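Vanadium-dependent bromoperoxidase (Corallina officinalis, PDB 1QHB) catalyses the vanadate-dependent, hydrogen peroxide-driven bromination of organic substrates as a homododecamer whose subunits each bind a calcium ion. Local coordinates at residues G350-P355 against F499-F504; C492-K497 against F584-F589; A342-L347 against H378-V383. All blocks are in the same frame, centred on the assembly; numbering follows the deposited sequence.

Interaction 1: residues G350-P355 against F499-F504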
# COMPACT_ATOMS: atom_id res chain seq x y z
N GLY A 350 -6.74 40.00 35.17
CA GLY A 350 -5.51 39.32 35.55
C GLY A 350 -5.77 37.94 36.12
O GLY A 350 -4.87 37.43 36.79
N VAL A 351 -6.93 37.30 35.92
CA VAL A 351 -7.06 35.92 36.38
C VAL A 351 -6.03 35.04 35.67
O VAL A 351 -5.76 35.20 34.49
CB VAL A 351 -8.48 35.45 36.07
CG1 VAL A 351 -8.59 33.97 36.44
CG2 VAL A 351 -9.48 36.38 36.77
N PRO A 352 -5.32 34.17 36.39
CA PRO A 352 -4.24 33.38 35.85
C PRO A 352 -4.68 32.33 34.84
O PRO A 352 -5.80 31.87 34.90
CB PRO A 352 -3.62 32.62 37.01
CG PRO A 352 -4.28 33.14 38.25
CD PRO A 352 -5.51 33.93 37.86
N PHE A 353 -3.78 32.00 33.92
CA PHE A 353 -4.08 30.94 32.96
C PHE A 353 -3.95 29.59 33.71
O PHE A 353 -3.42 29.53 34.82
CB PHE A 353 -3.13 31.04 31.74
CG PHE A 353 -3.41 32.23 30.88
CD1 PHE A 353 -4.67 32.47 30.36
CD2 PHE A 353 -2.43 33.15 30.60
CE1 PHE A 353 -4.92 33.57 29.57
CE2 PHE A 353 -2.66 34.26 29.81
CZ PHE A 353 -3.91 34.48 29.30
N ASP A 354 -4.45 28.53 33.15
CA ASP A 354 -4.27 27.18 33.72
C ASP A 354 -2.79 26.96 33.99
O ASP A 354 -1.90 27.19 33.16
CB ASP A 354 -4.82 26.25 32.66
CG ASP A 354 -4.79 24.78 32.95
OD1 ASP A 354 -4.04 24.28 33.82
OD2 ASP A 354 -5.59 24.14 32.24
N PRO A 355 -2.44 26.64 35.23
CA PRO A 355 -1.03 26.52 35.62
C PRO A 355 -0.28 25.36 34.98
O PRO A 355 0.93 25.41 34.96
CB PRO A 355 -1.07 26.37 37.13
CG PRO A 355 -2.42 25.74 37.37
CD PRO A 355 -3.35 26.40 36.36
N PHE A 499 -8.60 26.80 29.65
CA PHE A 499 -7.49 27.72 29.44
C PHE A 499 -7.13 28.56 30.66
O PHE A 499 -5.97 28.99 30.77
CB PHE A 499 -7.91 28.65 28.28
CG PHE A 499 -6.74 28.96 27.41
CD1 PHE A 499 -5.81 29.89 27.79
CD2 PHE A 499 -6.58 28.28 26.23
CE1 PHE A 499 -4.72 30.16 26.96
CE2 PHE A 499 -5.50 28.50 25.42
CZ PHE A 499 -4.57 29.45 25.79
N PHE A 500 -8.11 28.86 31.48
CA PHE A 500 -7.90 29.73 32.65
C PHE A 500 -7.78 28.87 33.90
O PHE A 500 -8.07 27.65 33.81
CB PHE A 500 -9.01 30.76 32.91
CG PHE A 500 -8.90 31.96 32.02
CD1 PHE A 500 -8.15 33.07 32.35
CD2 PHE A 500 -9.59 31.97 30.81
CE1 PHE A 500 -8.05 34.14 31.48
CE2 PHE A 500 -9.48 33.03 29.94
CZ PHE A 500 -8.72 34.15 30.28
N ASP A 501 -7.29 29.41 35.00
CA ASP A 501 -7.18 28.62 36.25
C ASP A 501 -8.61 28.61 36.77
O ASP A 501 -9.02 29.61 37.47
CB ASP A 501 -6.24 29.32 37.23
CG ASP A 501 -5.93 28.56 38.49
OD1 ASP A 501 -6.51 27.48 38.73
OD2 ASP A 501 -5.08 28.98 39.30
N ALA A 502 -9.44 27.67 36.39
CA ALA A 502 -10.86 27.69 36.68
C ALA A 502 -11.29 27.70 38.12
O ALA A 502 -12.43 28.15 38.42
CB ALA A 502 -11.49 26.50 35.96
N ASN A 503 -10.48 27.17 39.03
CA ASN A 503 -10.84 27.15 40.45
C ASN A 503 -10.36 28.38 41.21
O ASN A 503 -10.50 28.43 42.43
CB ASN A 503 -10.27 25.88 41.13
CG ASN A 503 -10.99 24.69 40.57
OD1 ASN A 503 -12.19 24.56 40.46
ND2 ASN A 503 -10.34 23.68 40.07
N PHE A 504 -9.76 29.34 40.53
CA PHE A 504 -9.34 30.58 41.18
C PHE A 504 -10.62 31.20 41.74
O PHE A 504 -11.68 31.05 41.10
CB PHE A 504 -8.68 31.50 40.17
CG PHE A 504 -8.18 32.86 40.54
CD1 PHE A 504 -6.97 33.00 41.15
CD2 PHE A 504 -8.95 33.99 40.34
CE1 PHE A 504 -6.50 34.26 41.49
CE2 PHE A 504 -8.53 35.25 40.69
CZ PHE A 504 -7.28 35.39 41.27
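Phe499 O accepts the backbone N-H of Asp354 at 2.9 Å, and the bond is nearly straight (174°). The donor sits above the carbonyl plane. A second bond runs the other way, from Asp501 N to Pro352 O at 2.9 Å. Together they make a single beta bridge that pairs Phe353 with Phe500, where two loops leave the C-terminal ends of helices 337-349 and 484-499. An aromatic cluster forms beside the bridge. Phe499 turns an edge toward the face of the Phe353 ring in an offset edge-to-face pair, with planes at 84°. The Phe353 ring meets Phe500 obliquely, CE1 to CE1 at 3.7 Å. Phe353 CG lies anti to its carbonyl carbon (chi1 -70°), and this brings the end of the ring back to the other loop. Asp354 OD2 bonds to the backbone of Asn585. Asp501 OD2 forms a salt bridge with Arg44 of a second subunit, so the bridged loops also take part in the dodecamer contact. Farther along, a type I turn from Asp501 to Phe504 presents the Phe504 ring to Pro352. Pro352 CD lies over one face in a CH-pi contact, 3.8 Å from the ring centroid.

Interaction 2: residues C492-K497 against F584-F589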
# COMPACT_ATOMS: atom_id res chain seq x y z
N CYS A 492 -17.96 26.83 24.30
CA CYS A 492 -17.20 27.98 24.68
C CYS A 492 -16.79 27.98 26.18
O CYS A 492 -15.64 28.30 26.45
CB CYS A 492 -17.99 29.26 24.33
SG CYS A 492 -18.23 29.58 22.58
N VAL A 493 -17.66 27.65 27.14
CA VAL A 493 -17.20 27.71 28.51
C VAL A 493 -16.25 26.54 28.81
O VAL A 493 -15.41 26.70 29.67
CB VAL A 493 -18.31 27.86 29.59
CG1 VAL A 493 -19.16 29.12 29.36
CG2 VAL A 493 -19.16 26.62 29.65
N THR A 494 -16.31 25.43 28.08
CA THR A 494 -15.36 24.33 28.19
C THR A 494 -13.98 24.84 27.79
O THR A 494 -13.04 24.66 28.60
CB THR A 494 -15.79 23.14 27.31
OG1 THR A 494 -17.03 22.70 27.86
CG2 THR A 494 -14.80 21.96 27.38
N ILE A 495 -13.89 25.65 26.72
CA ILE A 495 -12.57 26.18 26.33
C ILE A 495 -12.02 27.10 27.40
O ILE A 495 -10.81 27.11 27.72
CB ILE A 495 -12.70 26.97 25.00
CG1 ILE A 495 -12.96 26.10 23.79
CG2 ILE A 495 -11.43 27.83 24.73
CD1 ILE A 495 -12.03 24.89 23.62
N LEU A 496 -12.84 28.03 27.88
CA LEU A 496 -12.40 28.96 28.91
C LEU A 496 -12.04 28.24 30.22
O LEU A 496 -11.10 28.67 30.87
CB LEU A 496 -13.50 30.01 29.19
CG LEU A 496 -13.84 30.96 28.04
CD1 LEU A 496 -15.07 31.81 28.42
CD2 LEU A 496 -12.66 31.84 27.69
N LYS A 497 -12.79 27.21 30.64
CA LYS A 497 -12.39 26.57 31.91
C LYS A 497 -11.10 25.79 31.69
O LYS A 497 -10.36 25.67 32.64
CB LYS A 497 -13.45 25.66 32.47
CG LYS A 497 -14.79 26.24 32.89
CD LYS A 497 -15.70 25.21 33.49
CE LYS A 497 -16.13 24.20 32.46
NZ LYS A 497 -17.25 23.30 32.86
N PHE A 584 -4.05 20.67 29.17
CA PHE A 584 -5.15 21.49 29.67
C PHE A 584 -5.82 20.62 30.75
O PHE A 584 -6.11 19.45 30.60
CB PHE A 584 -6.16 21.78 28.58
CG PHE A 584 -5.72 22.73 27.51
CD1 PHE A 584 -5.73 24.09 27.80
CD2 PHE A 584 -5.33 22.29 26.26
CE1 PHE A 584 -5.38 25.02 26.83
CE2 PHE A 584 -4.94 23.24 25.30
CZ PHE A 584 -4.99 24.58 25.60
N ASN A 585 -6.02 21.26 31.89
CA ASN A 585 -6.74 20.70 33.02
C ASN A 585 -8.20 21.13 32.84
O ASN A 585 -8.39 22.34 32.91
CB ASN A 585 -6.19 21.18 34.35
CG ASN A 585 -6.98 20.59 35.50
OD1 ASN A 585 -6.53 19.66 36.16
ND2 ASN A 585 -8.17 21.14 35.72
N LEU A 586 -9.15 20.23 32.58
CA LEU A 586 -10.52 20.71 32.35
C LEU A 586 -11.59 20.11 33.23
O LEU A 586 -11.93 18.91 33.17
CB LEU A 586 -10.88 20.49 30.87
CG LEU A 586 -12.35 20.51 30.44
CD1 LEU A 586 -12.96 21.87 30.70
CD2 LEU A 586 -12.45 20.13 28.98
N PRO A 587 -12.20 20.94 34.06
CA PRO A 587 -13.27 20.50 34.95
C PRO A 587 -14.52 20.34 34.11
O PRO A 587 -15.08 21.37 33.69
CB PRO A 587 -13.41 21.61 35.98
CG PRO A 587 -12.61 22.76 35.54
CD PRO A 587 -11.81 22.34 34.32
N LYS A 588 -15.04 19.13 33.92
CA LYS A 588 -16.23 18.95 33.10
C LYS A 588 -17.51 19.31 33.82
O LYS A 588 -17.55 19.47 35.04
CB LYS A 588 -16.29 17.51 32.59
CG LYS A 588 -15.07 17.15 31.71
CD LYS A 588 -15.04 15.67 31.39
CE LYS A 588 -16.34 15.22 30.69
NZ LYS A 588 -16.41 13.74 30.63
N PHE A 589 -18.65 19.39 33.10
CA PHE A 589 -19.93 19.63 33.74
C PHE A 589 -20.32 18.51 34.70
O PHE A 589 -21.18 18.72 35.55
CB PHE A 589 -21.04 19.79 32.71
CG PHE A 589 -20.89 21.00 31.81
CD1 PHE A 589 -20.56 22.22 32.32
CD2 PHE A 589 -21.11 20.89 30.46
CE1 PHE A 589 -20.41 23.33 31.50
CE2 PHE A 589 -20.97 21.97 29.63
CZ PHE A 589 -20.62 23.21 30.15
O HOH W 1 -8.06 24.77 34.14
O HOH W 2 -17.50 22.38 35.85
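Lys497 and Phe589 cross at about a right angle, with the ammonium end of the lysine obliquely placed against the ring. This is packing of helix 484-499 on strand 585-587 of the C-terminal two-stranded antiparallel sheet. The axes of helix segment 492-497 and strand 585-587 make 133° in their N-to-C directions. The lysine points toward the strand and bends at chi3 (-68°), which turns its end to the backbone beyond Leu586. There NZ donates to Pro587 O at 3.0 Å, nearly along the C=O axis. Asn535 of helix 530-548 accepts a second bond from NZ. A water accepts a third bond from NZ and donates its own to Lys588 O, so three partners hold the buried ammonium group. Val493 also stands roughly perpendicular to Phe589, but it meets the ring at its edge, CG2 to CZ at 3.7 Å. Thr494 and Leu586 form the other crossed pair. Thr494 OG1 bonds back to Gly490 O in its own helix, while CG2 faces the leucine methyls. The fit is tight, with CG2 only 3.4 Å from Leu586 CD2. At the other end a water lies between the two backbones, 2.9 Å from Lys497 O and 2.7 Å from Asn585 O.

Interaction 3: residues A342-L347 against H378-V383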
# COMPACT_ATOMS: atom_id res chain seq x y z
N ALA A 342 -16.84 37.39 28.71
CA ALA A 342 -16.34 36.81 29.95
C ALA A 342 -14.83 36.71 29.90
O ALA A 342 -14.10 37.15 30.78
CB ALA A 342 -16.92 35.42 30.16
N CYS A 343 -14.35 36.22 28.74
CA CYS A 343 -12.92 36.17 28.52
C CYS A 343 -12.20 37.48 28.63
O CYS A 343 -11.17 37.52 29.29
CB CYS A 343 -12.64 35.54 27.14
SG CYS A 343 -10.92 35.07 26.79
N LEU A 344 -12.76 38.54 28.07
CA LEU A 344 -12.17 39.87 28.17
C LEU A 344 -12.12 40.38 29.61
O LEU A 344 -11.11 40.99 29.97
CB LEU A 344 -12.94 40.83 27.28
CG LEU A 344 -12.87 40.62 25.76
CD1 LEU A 344 -13.93 41.52 25.11
CD2 LEU A 344 -11.51 41.00 25.22
N ILE A 345 -13.11 40.10 30.44
CA ILE A 345 -13.09 40.49 31.85
C ILE A 345 -11.94 39.75 32.55
O ILE A 345 -11.22 40.33 33.36
CB ILE A 345 -14.45 40.13 32.49
CG1 ILE A 345 -15.53 41.10 31.95
CG2 ILE A 345 -14.41 40.28 34.01
CD1 ILE A 345 -16.96 40.72 32.33
N LEU A 346 -11.83 38.44 32.29
CA LEU A 346 -10.83 37.60 32.92
C LEU A 346 -9.46 38.09 32.51
O LEU A 346 -8.58 38.22 33.38
CB LEU A 346 -10.97 36.11 32.56
CG LEU A 346 -12.26 35.40 32.99
CD1 LEU A 346 -12.44 34.04 32.37
CD2 LEU A 346 -12.29 35.26 34.51
N LEU A 347 -9.27 38.46 31.22
CA LEU A 347 -7.93 38.93 30.86
C LEU A 347 -7.63 40.26 31.52
O LEU A 347 -6.52 40.46 32.05
CB LEU A 347 -7.75 39.07 29.34
CG LEU A 347 -7.76 37.74 28.56
CD1 LEU A 347 -7.94 37.99 27.08
CD2 LEU A 347 -6.43 37.02 28.86
N HIS A 378 -4.31 33.17 21.90
CA HIS A 378 -4.67 31.77 21.71
C HIS A 378 -6.10 31.52 22.16
O HIS A 378 -6.91 31.02 21.39
CB HIS A 378 -3.68 30.91 22.43
CG HIS A 378 -3.74 29.46 22.12
ND1 HIS A 378 -2.84 28.55 22.66
CD2 HIS A 378 -4.57 28.75 21.31
CE1 HIS A 378 -3.14 27.35 22.18
NE2 HIS A 378 -4.18 27.43 21.37
N VAL A 379 -6.40 31.84 23.44
CA VAL A 379 -7.74 31.65 23.95
C VAL A 379 -8.80 32.50 23.25
O VAL A 379 -9.99 32.14 23.11
CB VAL A 379 -7.78 31.85 25.48
CG1 VAL A 379 -7.57 33.27 25.97
CG2 VAL A 379 -9.12 31.30 25.99
N LEU A 380 -8.44 33.69 22.79
CA LEU A 380 -9.40 34.57 22.11
C LEU A 380 -9.78 33.96 20.77
O LEU A 380 -10.97 34.08 20.47
CB LEU A 380 -8.85 35.98 21.91
CG LEU A 380 -8.84 36.86 23.18
CD1 LEU A 380 -7.95 38.06 22.93
CD2 LEU A 380 -10.26 37.27 23.52
N SER A 381 -8.89 33.27 20.04
CA SER A 381 -9.35 32.64 18.80
C SER A 381 -10.06 31.32 19.03
O SER A 381 -11.03 30.95 18.37
CB SER A 381 -8.20 32.40 17.84
OG SER A 381 -7.89 33.56 17.08
N LEU A 382 -9.54 30.57 20.00
CA LEU A 382 -10.07 29.24 20.31
C LEU A 382 -11.48 29.30 20.84
O LEU A 382 -12.31 28.47 20.44
CB LEU A 382 -9.11 28.50 21.25
CG LEU A 382 -9.19 26.99 21.43
CD1 LEU A 382 -9.33 26.28 20.10
CD2 LEU A 382 -7.97 26.44 22.16
N VAL A 383 -11.85 30.31 21.66
CA VAL A 383 -13.21 30.31 22.20
C VAL A 383 -14.26 30.55 21.14
O VAL A 383 -15.45 30.20 21.24
CB VAL A 383 -13.24 31.35 23.34
CG1 VAL A 383 -13.13 32.78 22.81
CG2 VAL A 383 -14.54 31.21 24.11
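Helices 337-349 and 376-402 pack antiparallel in the helical part of the subunit, and Cys343 meets Val379 and Leu380 at their interface. The segment axes run at 168° to each other and come no closer than 10.9 Å, so side chains must span the gap. No hydrogen bond crosses between the segments. Cys343 SG, anti to its backbone N (chi1 -168°), reaches across to two residues. It lies 3.9 Å from Val379 CG1 and 4.0 Å from Leu380 CD2. The side chain of Leu380 starts out to one side of the partner helix, but its branched end comes nearer. Its two methyls divide the work. CD2 faces the sulfur and also approaches Leu344 CD2 at 4.3 Å, while CD1 is 4.2 Å from Leu347 CD1. The side chains of Leu347 and Leu380 cross obliquely. Leu496 of helix 484-499 touches both Cys343 and Val379, so a third helix covers one side of the contact. The backbone of Leu380 also accepts a hydrogen bond from Tyr336 of a third subunit, which places this helix pair close to a subunit boundary. Antiparallel helices joined by apolar side chains, as here, are part of the mainly helical fold of the vanadium haloperoxidase family.

Along the chain, 342-347 comes first and pairs with 378-383, closing a loop of 30 residues in interaction 3. Segment 350-355 follows just past helix 337-349. Its partner is 499-504, and 378-383 falls between the two, so interactions 1 and 3 cross. Segment 492-497 opens interaction 2 before 499-504 closes interaction 1, and it closes at 584-589, near the C terminus. Interactions 1 and 2 therefore cross as well, while 3 and 2 lie in series. Helix 484-499 joins them: Leu496 reaches Cys343, and Phe499 packs on both Val379 and Phe584. Together the contacts tie helices 337-349, 376-402 and 484-499, and the loops after the first and last, to the C-terminal sheet.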